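Local coordinates for protein regulator of nonsense transcripts 2 (Homo sapiens, PDB 4CEK) that acts in nonsense-mediated mRNA decay as the factor UPF2, the crystallised part being its second MIF4G domain, an all-helical module, at residues N214-K225 with M252-F263; L277-K285 with V298-N306. All coordinates share one frame; numbering follows the deposited sequence.

Interaction 1: residues N214-K225 with M252-F263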
loop_
_atom_site.group_PDB
_atom_site.type_symbol
_atom_site.label_atom_id
_atom_site.label_comp_id
_atom_site.label_asym_id
_atom_site.label_seq_id
_atom_site.Cartn_x
_atom_site.Cartn_y
_atom_site.Cartn_z
ATOM N N ASN A 214 10.279 0.144 3.150
ATOM C CA ASN A 214 9.347 -0.869 3.657
ATOM C C ASN A 214 7.912 -0.329 3.837
ATOM O O ASN A 214 6.969 -1.056 3.587
ATOM C CB ASN A 214 9.892 -1.500 4.963
ATOM C CG ASN A 214 11.064 -2.489 4.727
ATOM O OD1 ASN A 214 11.270 -3.023 3.617
ATOM N ND2 ASN A 214 11.833 -2.742 5.796
ATOM N N LYS A 215 7.750 0.946 4.217
ATOM C CA LYS A 215 6.449 1.592 4.215
ATOM C C LYS A 215 5.852 1.562 2.801
ATOM O O LYS A 215 4.698 1.163 2.630
ATOM C CB LYS A 215 6.537 3.063 4.663
ATOM C CG LYS A 215 5.174 3.782 4.763
ATOM C CD LYS A 215 5.189 5.278 4.397
ATOM C CE LYS A 215 5.384 5.534 2.902
ATOM N NZ LYS A 215 4.168 5.839 2.068
ATOM N N THR A 216 6.619 1.990 1.795
ATOM C CA THR A 216 6.107 2.006 0.428
ATOM C C THR A 216 5.671 0.611 0.023
ATOM O O THR A 216 4.579 0.434 -0.492
ATOM C CB THR A 216 7.147 2.508 -0.587
ATOM O OG1 THR A 216 7.450 3.880 -0.344
ATOM C CG2 THR A 216 6.630 2.375 -1.988
ATOM N N VAL A 217 6.533 -0.379 0.261
ATOM C CA VAL A 217 6.274 -1.745 -0.174
ATOM C C VAL A 217 5.133 -2.351 0.611
ATOM O O VAL A 217 4.325 -3.060 0.027
ATOM C CB VAL A 217 7.552 -2.631 -0.100
ATOM C CG1 VAL A 217 7.189 -4.088 0.096
ATOM C CG2 VAL A 217 8.388 -2.473 -1.357
ATOM N N ARG A 218 5.013 -2.054 1.903
ATOM C CA ARG A 218 3.840 -2.532 2.674
ATOM C C ARG A 218 2.506 -1.963 2.164
ATOM O O ARG A 218 1.513 -2.696 2.082
ATOM C CB ARG A 218 3.965 -2.214 4.170
ATOM C CG ARG A 218 5.007 -3.058 4.899
ATOM C CD ARG A 218 4.922 -2.866 6.400
ATOM N NE ARG A 218 6.248 -2.886 7.021
ATOM C CZ ARG A 218 6.821 -3.951 7.591
ATOM N NH1 ARG A 218 6.193 -5.130 7.632
ATOM N NH2 ARG A 218 8.040 -3.836 8.115
ATOM N N PHE A 219 2.505 -0.679 1.804
ATOM C CA PHE A 219 1.299 -0.007 1.284
ATOM C C PHE A 219 0.887 -0.667 -0.022
ATOM O O PHE A 219 -0.235 -1.066 -0.154
ATOM C CB PHE A 219 1.546 1.505 1.101
ATOM C CG PHE A 219 0.321 2.386 1.317
ATOM C CD1 PHE A 219 -0.994 1.867 1.281
ATOM C CD2 PHE A 219 0.483 3.764 1.578
ATOM C CE1 PHE A 219 -2.097 2.683 1.481
ATOM C CE2 PHE A 219 -0.636 4.588 1.756
ATOM C CZ PHE A 219 -1.924 4.046 1.712
ATOM N N ILE A 220 1.831 -0.932 -0.919
ATOM C CA ILE A 220 1.517 -1.674 -2.137
ATOM C C ILE A 220 0.935 -3.060 -1.834
ATOM O O ILE A 220 -0.014 -3.563 -2.521
ATOM C CB ILE A 220 2.760 -1.809 -3.048
ATOM C CG1 ILE A 220 3.125 -0.416 -3.593
ATOM C CG2 ILE A 220 2.463 -2.793 -4.156
ATOM C CD1 ILE A 220 4.454 -0.251 -4.336
ATOM N N GLY A 221 1.466 -3.691 -0.786
ATOM C CA GLY A 221 0.954 -5.002 -0.397
ATOM C C GLY A 221 -0.479 -4.958 0.051
ATOM O O GLY A 221 -1.273 -5.827 -0.286
ATOM N N GLU A 222 -0.816 -3.981 0.874
ATOM C CA GLU A 222 -2.207 -3.869 1.393
ATOM C C GLU A 222 -3.205 -3.589 0.247
ATOM O O GLU A 222 -4.249 -4.239 0.107
ATOM C CB GLU A 222 -2.266 -2.758 2.441
ATOM C CG GLU A 222 -1.673 -3.154 3.800
ATOM C CD GLU A 222 -2.309 -4.444 4.328
ATOM O OE1 GLU A 222 -3.527 -4.645 4.139
ATOM O OE2 GLU A 222 -1.597 -5.304 4.881
ATOM N N LEU A 223 -2.799 -2.697 -0.638
ATOM C CA LEU A 223 -3.551 -2.374 -1.835
ATOM C C LEU A 223 -3.705 -3.559 -2.761
ATOM O O LEU A 223 -4.692 -3.648 -3.475
ATOM C CB LEU A 223 -2.894 -1.172 -2.550
ATOM C CG LEU A 223 -3.197 0.154 -1.818
ATOM C CD1 LEU A 223 -2.286 1.262 -2.251
ATOM C CD2 LEU A 223 -4.668 0.548 -2.019
ATOM N N THR A 224 -2.747 -4.485 -2.748
ATOM C CA THR A 224 -2.813 -5.653 -3.621
ATOM C C THR A 224 -3.886 -6.579 -3.087
ATOM O O THR A 224 -4.690 -7.164 -3.870
ATOM C CB THR A 224 -1.458 -6.407 -3.653
ATOM O OG1 THR A 224 -0.439 -5.525 -4.150
ATOM C CG2 THR A 224 -1.507 -7.649 -4.540
ATOM N N LYS A 225 -3.895 -6.744 -1.755
ATOM C CA LYS A 225 -4.905 -7.605 -1.114
ATOM C C LYS A 225 -6.311 -7.061 -1.372
ATOM O O LYS A 225 -7.241 -7.822 -1.416
ATOM C CB LYS A 225 -4.632 -7.818 0.408
ATOM C CG LYS A 225 -3.488 -8.820 0.695
ATOM C CD LYS A 225 -3.116 -8.988 2.189
ATOM C CE LYS A 225 -2.660 -7.698 2.848
ATOM N NZ LYS A 225 -2.023 -7.876 4.206
ATOM N N MET A 252 13.156 -5.361 0.766
ATOM C CA MET A 252 11.903 -4.871 0.148
ATOM C C MET A 252 11.090 -6.051 -0.340
ATOM O O MET A 252 9.895 -6.126 -0.098
ATOM C CB MET A 252 12.196 -3.907 -1.012
ATOM C CG MET A 252 12.900 -2.602 -0.596
ATOM S SD MET A 252 13.364 -1.593 -2.038
ATOM C CE MET A 252 11.732 -1.319 -2.717
ATOM N N ALA A 253 11.755 -6.983 -1.007
ATOM C CA ALA A 253 11.113 -8.216 -1.485
ATOM C C ALA A 253 10.430 -9.025 -0.385
ATOM O O ALA A 253 9.324 -9.553 -0.598
ATOM C CB ALA A 253 12.131 -9.118 -2.161
ATOM N N CYS A 254 11.125 -9.173 0.743
ATOM C CA CYS A 254 10.694 -10.022 1.849
ATOM C C CYS A 254 9.580 -9.341 2.588
ATOM O O CYS A 254 8.599 -10.001 2.978
ATOM C CB CYS A 254 11.879 -10.391 2.816
ATOM S SG CYS A 254 13.130 -11.508 2.046
ATOM N N THR A 255 9.703 -8.024 2.781
ATOM C CA THR A 255 8.553 -7.207 3.252
ATOM C C THR A 255 7.326 -7.345 2.334
ATOM O O THR A 255 6.204 -7.599 2.808
ATOM C CB THR A 255 8.904 -5.747 3.357
ATOM O OG1 THR A 255 10.141 -5.616 4.068
ATOM C CG2 THR A 255 7.775 -4.991 4.083
ATOM N N LEU A 256 7.537 -7.238 1.022
ATOM C CA LEU A 256 6.414 -7.367 0.096
ATOM C C LEU A 256 5.749 -8.704 0.298
ATOM O O LEU A 256 4.515 -8.773 0.413
ATOM C CB LEU A 256 6.857 -7.214 -1.381
ATOM C CG LEU A 256 5.785 -7.249 -2.488
ATOM C CD1 LEU A 256 4.732 -6.176 -2.198
ATOM C CD2 LEU A 256 6.423 -6.997 -3.837
ATOM N N LEU A 257 6.544 -9.776 0.340
ATOM C CA LEU A 257 5.960 -11.142 0.456
ATOM C C LEU A 257 5.284 -11.427 1.820
ATOM O O LEU A 257 4.287 -12.127 1.887
ATOM C CB LEU A 257 7.004 -12.217 0.123
ATOM C CG LEU A 257 7.538 -12.247 -1.310
ATOM C CD1 LEU A 257 8.888 -13.004 -1.437
ATOM C CD2 LEU A 257 6.451 -12.859 -2.159
ATOM N N GLU A 258 5.799 -10.853 2.893
ATOM C CA GLU A 258 5.124 -10.927 4.184
ATOM C C GLU A 258 3.746 -10.237 4.160
ATOM O O GLU A 258 2.815 -10.661 4.840
ATOM C CB GLU A 258 5.940 -10.251 5.272
ATOM C CG GLU A 258 7.164 -10.979 5.815
ATOM C CD GLU A 258 7.862 -10.120 6.878
ATOM O OE1 GLU A 258 7.126 -9.503 7.698
ATOM O OE2 GLU A 258 9.117 -10.018 6.875
ATOM N N THR A 259 3.635 -9.159 3.387
ATOM C CA THR A 259 2.427 -8.368 3.350
ATOM C C THR A 259 1.398 -9.069 2.459
ATOM O O THR A 259 0.271 -9.165 2.845
ATOM C CB THR A 259 2.720 -6.911 2.887
ATOM O OG1 THR A 259 3.795 -6.340 3.661
ATOM C CG2 THR A 259 1.474 -6.012 3.031
ATOM N N CYS A 260 1.760 -9.551 1.269
ATOM C CA CYS A 260 0.751 -10.107 0.321
ATOM C C CYS A 260 1.142 -11.368 -0.410
ATOM O O CYS A 260 0.397 -11.801 -1.272
ATOM C CB CYS A 260 0.362 -9.080 -0.747
ATOM S SG CYS A 260 1.657 -8.629 -1.958
ATOM N N GLY A 261 2.260 -11.995 -0.047
ATOM C CA GLY A 261 2.715 -13.235 -0.693
ATOM C C GLY A 261 1.710 -14.377 -0.605
ATOM O O GLY A 261 1.553 -15.139 -1.557
ATOM N N ARG A 262 1.018 -14.527 0.519
ATOM C CA ARG A 262 0.065 -15.629 0.609
ATOM C C ARG A 262 -1.120 -15.389 -0.279
ATOM O O ARG A 262 -1.598 -16.324 -0.910
ATOM C CB ARG A 262 -0.398 -15.883 2.039
ATOM C CG ARG A 262 0.602 -16.685 2.848
ATOM C CD ARG A 262 0.397 -16.439 4.330
ATOM N NE ARG A 262 1.215 -17.318 5.148
ATOM C CZ ARG A 262 1.181 -17.363 6.478
ATOM N NH1 ARG A 262 0.355 -16.570 7.169
ATOM N NH2 ARG A 262 1.979 -18.212 7.120
ATOM N N PHE A 263 -1.594 -14.146 -0.324
ATOM C CA PHE A 263 -2.668 -13.768 -1.246
ATOM C C PHE A 263 -2.288 -14.138 -2.667
ATOM O O PHE A 263 -3.068 -14.773 -3.391
ATOM C CB PHE A 263 -2.984 -12.267 -1.112
ATOM C CG PHE A 263 -4.034 -11.762 -2.082
ATOM C CD1 PHE A 263 -5.375 -11.883 -1.796
ATOM C CD2 PHE A 263 -3.660 -11.113 -3.263
ATOM C CE1 PHE A 263 -6.344 -11.398 -2.690
ATOM C CE2 PHE A 263 -4.617 -10.638 -4.170
ATOM C CZ PHE A 263 -5.960 -10.775 -3.885
#
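The ammonium group of Lys-225 is gripped from both helices. Across the contact Lys-225 NZ gives a hydrogen bond of 3.0 Å to Thr-259 O. A 2.7 Å salt bridge joins Lys-225 NZ to Glu-222 OE2 on its own helix. The carboxylate is met from above its plane, and Tyr-18 holds the other oxygen of Glu-222. A bend at chi3 (-60°) turns the end of the lysine chain toward the carbonyl, while farther back Lys-225 CA lies over the centre of the Phe-263 ring, 4.1 Å from its centroid, in a CH-pi contact. The side chain of Thr-259 is a knob in the hole formed by Arg-218, Gly-221, Glu-222 and Lys-225. Its CG2 comes within 3.6 Å of Gly-221 CA, where the missing side chain lets the backbones close to 5.2 Å between the CA atoms of Gly-221 and Cys-260. Thr-259 OG1 turns back to Thr-255 O, which also accepts from Thr-259 N on the opposite face of its carbonyl plane. One turn earlier, Thr-255 CG2 sits over the face of the Arg-218 guanidinium. Val-217 CG1, placed anti to the backbone N (chi1 153°), presses against the backbone of Leu-256 and reaches its CB at 3.5 Å; CG2 meets Met-252 CE instead. Phe-198 of helix 185-203 covers Val-217 and Met-252. The two axes are 8.1 Å apart and only 6° from parallel, a close side-by-side packing characteristic of an alpha-helical solenoid, as in MIF4G domains.

Interaction 2: residues L277-K285 with V298-N306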
loop_
_atom_site.group_PDB
_atom_site.type_symbol
_atom_site.label_atom_id
_atom_site.label_comp_id
_atom_site.label_asym_id
_atom_site.label_seq_id
_atom_site.Cartn_x
_atom_site.Cartn_y
_atom_site.Cartn_z
ATOM N N LEU A 277 8.625 -17.610 -8.873
ATOM C CA LEU A 277 9.485 -16.541 -8.366
ATOM C C LEU A 277 10.021 -16.876 -6.969
ATOM O O LEU A 277 11.139 -16.489 -6.622
ATOM C CB LEU A 277 8.743 -15.176 -8.360
ATOM C CG LEU A 277 8.427 -14.519 -9.740
ATOM C CD1 LEU A 277 7.571 -13.247 -9.640
ATOM C CD2 LEU A 277 9.685 -14.223 -10.552
ATOM N N LEU A 278 9.205 -17.557 -6.160
ATOM C CA LEU A 278 9.627 -18.011 -4.817
ATOM C C LEU A 278 10.795 -18.982 -4.925
ATOM O O LEU A 278 11.774 -18.855 -4.177
ATOM C CB LEU A 278 8.478 -18.686 -4.068
ATOM C CG LEU A 278 7.384 -17.774 -3.571
ATOM C CD1 LEU A 278 6.208 -18.597 -2.999
ATOM C CD2 LEU A 278 7.937 -16.779 -2.580
ATOM N N GLU A 279 10.696 -19.905 -5.888
ATOM C CA GLU A 279 11.770 -20.873 -6.162
ATOM C C GLU A 279 12.988 -20.204 -6.752
ATOM O O GLU A 279 14.096 -20.622 -6.451
ATOM C CB GLU A 279 11.319 -22.020 -7.084
ATOM C CG GLU A 279 10.183 -22.878 -6.549
ATOM C CD GLU A 279 10.514 -23.678 -5.273
ATOM O OE1 GLU A 279 11.644 -24.209 -5.143
ATOM O OE2 GLU A 279 9.614 -23.789 -4.396
ATOM N N GLN A 280 12.829 -19.153 -7.554
ATOM C CA GLN A 280 14.029 -18.423 -8.013
ATOM C C GLN A 280 14.764 -17.701 -6.893
ATOM O O GLN A 280 15.986 -17.530 -6.960
ATOM C CB GLN A 280 13.705 -17.382 -9.071
ATOM C CG GLN A 280 13.264 -17.942 -10.410
ATOM C CD GLN A 280 12.839 -16.830 -11.367
ATOM O OE1 GLN A 280 13.245 -15.667 -11.208
ATOM N NE2 GLN A 280 12.013 -17.179 -12.354
ATOM N N MET A 281 14.031 -17.221 -5.887
ATOM C CA MET A 281 14.681 -16.581 -4.720
ATOM C C MET A 281 15.467 -17.593 -3.915
ATOM O O MET A 281 16.560 -17.297 -3.509
ATOM C CB MET A 281 13.689 -15.958 -3.787
ATOM C CG MET A 281 12.946 -14.793 -4.354
ATOM S SD MET A 281 11.690 -14.183 -3.187
ATOM C CE MET A 281 12.632 -13.759 -1.721
ATOM N N MET A 282 14.884 -18.771 -3.684
ATOM C CA MET A 282 15.551 -19.856 -2.971
ATOM C C MET A 282 16.765 -20.362 -3.742
ATOM O O MET A 282 17.860 -20.459 -3.180
ATOM C CB MET A 282 14.585 -20.990 -2.687
ATOM C CG MET A 282 13.626 -20.638 -1.563
ATOM S SD MET A 282 14.335 -20.452 0.099
ATOM C CE MET A 282 14.028 -22.128 0.670
ATOM N N ARG A 283 16.596 -20.614 -5.037
ATOM C CA ARG A 283 17.753 -20.943 -5.880
ATOM C C ARG A 283 18.867 -19.892 -5.778
ATOM O O ARG A 283 20.040 -20.248 -5.733
ATOM C CB ARG A 283 17.335 -21.179 -7.338
ATOM C CG ARG A 283 16.571 -22.486 -7.540
ATOM C CD ARG A 283 16.222 -22.722 -9.009
ATOM N NE ARG A 283 16.062 -24.145 -9.343
ATOM C CZ ARG A 283 14.943 -24.861 -9.173
ATOM N NH1 ARG A 283 13.845 -24.318 -8.644
ATOM N NH2 ARG A 283 14.919 -26.148 -9.532
ATOM N N LYS A 284 18.503 -18.614 -5.694
ATOM C CA LYS A 284 19.482 -17.511 -5.659
ATOM C C LYS A 284 20.213 -17.336 -4.344
ATOM O O LYS A 284 21.304 -16.829 -4.357
ATOM C CB LYS A 284 18.792 -16.168 -5.937
ATOM C CG LYS A 284 18.555 -15.807 -7.397
ATOM C CD LYS A 284 18.096 -14.349 -7.517
ATOM C CE LYS A 284 17.516 -14.039 -8.887
ATOM N NZ LYS A 284 18.553 -14.053 -9.960
ATOM N N LYS A 285 19.601 -17.653 -3.195
ATOM C CA LYS A 285 20.324 -17.521 -1.904
ATOM C C LYS A 285 21.593 -18.399 -1.860
ATOM O O LYS A 285 22.657 -17.898 -1.509
ATOM C CB LYS A 285 19.423 -17.778 -0.670
ATOM C CG LYS A 285 18.657 -19.088 -0.692
ATOM C CD LYS A 285 18.717 -19.876 0.593
ATOM C CE LYS A 285 18.182 -21.282 0.363
ATOM N NZ LYS A 285 18.345 -22.135 1.571
ATOM N N VAL A 298 15.447 -14.482 3.187
ATOM C CA VAL A 298 14.784 -15.106 2.051
ATOM C C VAL A 298 14.061 -16.416 2.450
ATOM O O VAL A 298 12.893 -16.633 2.086
ATOM C CB VAL A 298 15.817 -15.398 0.921
ATOM C CG1 VAL A 298 15.175 -16.205 -0.220
ATOM C CG2 VAL A 298 16.461 -14.088 0.387
ATOM N N GLU A 299 14.746 -17.290 3.199
ATOM C CA GLU A 299 14.118 -18.528 3.714
ATOM C C GLU A 299 12.831 -18.267 4.479
ATOM O O GLU A 299 11.808 -18.888 4.220
ATOM C CB GLU A 299 15.107 -19.296 4.609
ATOM C CG GLU A 299 16.224 -19.903 3.783
ATOM C CD GLU A 299 17.425 -20.349 4.576
ATOM O OE1 GLU A 299 17.498 -20.125 5.779
ATOM O OE2 GLU A 299 18.320 -20.954 3.971
ATOM N N ASN A 300 12.884 -17.326 5.403
ATOM C CA ASN A 300 11.715 -17.015 6.205
ATOM C C ASN A 300 10.514 -16.503 5.380
ATOM O O ASN A 300 9.393 -16.981 5.578
ATOM C CB ASN A 300 12.104 -16.075 7.326
ATOM C CG ASN A 300 12.922 -16.774 8.390
ATOM O OD1 ASN A 300 13.025 -18.023 8.394
ATOM N ND2 ASN A 300 13.537 -15.989 9.286
ATOM N N ALA A 301 10.771 -15.634 4.394
ATOM C CA ALA A 301 9.709 -15.169 3.501
ATOM C C ALA A 301 9.173 -16.309 2.683
ATOM O O ALA A 301 7.953 -16.412 2.486
ATOM C CB ALA A 301 10.183 -14.042 2.584
ATOM N N TYR A 302 10.060 -17.165 2.188
ATOM C CA TYR A 302 9.631 -18.348 1.437
ATOM C C TYR A 302 8.652 -19.265 2.216
ATOM O O TYR A 302 7.538 -19.611 1.711
ATOM C CB TYR A 302 10.850 -19.117 0.951
ATOM C CG TYR A 302 10.551 -20.419 0.190
ATOM C CD1 TYR A 302 10.404 -21.643 0.854
ATOM C CD2 TYR A 302 10.452 -20.423 -1.183
ATOM C CE1 TYR A 302 10.161 -22.818 0.160
ATOM C CE2 TYR A 302 10.214 -21.586 -1.884
ATOM C CZ TYR A 302 10.080 -22.779 -1.220
ATOM O OH TYR A 302 9.816 -23.885 -1.971
ATOM N N TYR A 303 9.064 -19.659 3.424
ATOM C CA TYR A 303 8.292 -20.613 4.257
ATOM C C TYR A 303 7.022 -19.962 4.823
ATOM O O TYR A 303 6.031 -20.637 5.118
ATOM C CB TYR A 303 9.166 -21.164 5.392
ATOM C CG TYR A 303 10.286 -22.077 4.888
ATOM C CD1 TYR A 303 10.002 -23.233 4.158
ATOM C CD2 TYR A 303 11.588 -21.777 5.107
ATOM C CE1 TYR A 303 10.994 -24.057 3.688
ATOM C CE2 TYR A 303 12.598 -22.585 4.642
ATOM C CZ TYR A 303 12.310 -23.733 3.935
ATOM O OH TYR A 303 13.360 -24.567 3.470
ATOM N N TYR A 304 7.059 -18.641 4.945
ATOM C CA TYR A 304 5.868 -17.875 5.262
ATOM C C TYR A 304 4.809 -18.000 4.139
ATOM O O TYR A 304 3.653 -18.214 4.465
ATOM C CB TYR A 304 6.221 -16.398 5.532
ATOM C CG TYR A 304 5.022 -15.588 5.947
ATOM C CD1 TYR A 304 4.185 -15.019 4.991
ATOM C CD2 TYR A 304 4.706 -15.408 7.287
ATOM C CE1 TYR A 304 3.061 -14.292 5.355
ATOM C CE2 TYR A 304 3.592 -14.669 7.669
ATOM C CZ TYR A 304 2.772 -14.121 6.690
ATOM O OH TYR A 304 1.674 -13.389 7.037
ATOM N N CYS A 305 5.185 -17.894 2.846
ATOM C CA CYS A 305 4.209 -18.068 1.728
ATOM C C CYS A 305 3.865 -19.494 1.387
ATOM O O CYS A 305 2.753 -19.779 0.952
ATOM C CB CYS A 305 4.728 -17.472 0.407
ATOM S SG CYS A 305 5.217 -15.778 0.581
ATOM N N ASN A 306 4.863 -20.367 1.478
ATOM C CA ASN A 306 4.761 -21.722 0.933
ATOM C C ASN A 306 5.278 -22.681 2.015
ATOM O O ASN A 306 6.356 -23.267 1.847
ATOM C CB ASN A 306 5.588 -21.839 -0.369
ATOM C CG ASN A 306 5.361 -23.154 -1.098
ATOM O OD1 ASN A 306 4.438 -23.887 -0.784
ATOM N ND2 ASN A 306 6.181 -23.441 -2.090
#
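An antiparallel helical hairpin at the C-terminal end of the MIF4G domain brings Met-282 into a hole lined by Val-298, Glu-299, Tyr-302 and Tyr-303. Its thioether chain lies across one face of the Tyr-302 ring: CG is 3.6 Å from the ring centroid, a CH-pi contact, and SD, 4.2 Å from the same centroid, adds a Met-aromatic one. Bends at chi2 and chi3 fold the methionine back over the ring, so that Met-282 CE also reaches Tyr-303 OH at 3.8 Å. Tyr-302 points its hydroxyl to Glu-279 in a hydrogen bond whose modelled length, 2.4 Å from Tyr-302 OH to Glu-279 OE2, is doubtfully short; the carboxylate is turned 80° from the ring plane. OE2 lies at the ring edge, as does Leu-278 O, and Leu-278 CB touches the CD2-CE2 edge from the side of the ring plane away from Met-282. With an alanine here in place of Tyr-302, Glu-279 would probably lose its hydroxyl partner and Met-282 the ring face it lies across, opening a gap next to Leu-278. Toward the connecting turn, Lys-285 NZ forms a 2.7 Å salt bridge with Glu-299 OE2, using the anti lone pair of that oxygen, and the two side chains cross at about a right angle. On the buried side Met-281 CE packs on Val-298 CG1 at 3.8 Å, with Leu-257 and Ile-250 of helix 247-266 behind this pair; Leu-278 CD1 rests on Cys-305 CB. With axes 9.9 Å apart and directions differing by 153°, the two segments pack as an antiparallel helical hairpin, the repeating element of an alpha-helical solenoid.

How the interactions relate
The two contacts follow one another along the chain and their centres are 15 Å apart. Helix 247-266 joins them: interaction 1 uses one of its sides against 214-225, and Leu-257, Gly-261 and Arg-262, on another side of the same helix, meet interaction 2. Leu-257 CD1 packs on Met-281 SD at 3.5 Å, and Gly-261 CA lies 3.8 Å from Cys-305 SG. Arg-262 adds a polar tie, with its NE 2.7 Å from Tyr-304 O in a probable hydrogen bond and a cation-pi contact to the Tyr-304 ring. Interaction 1 is a buried, nearly parallel pairing, its centre about 7 Å from the centre of the chain; interaction 2 is antiparallel and partly buried, its centre about 22 Å from that point.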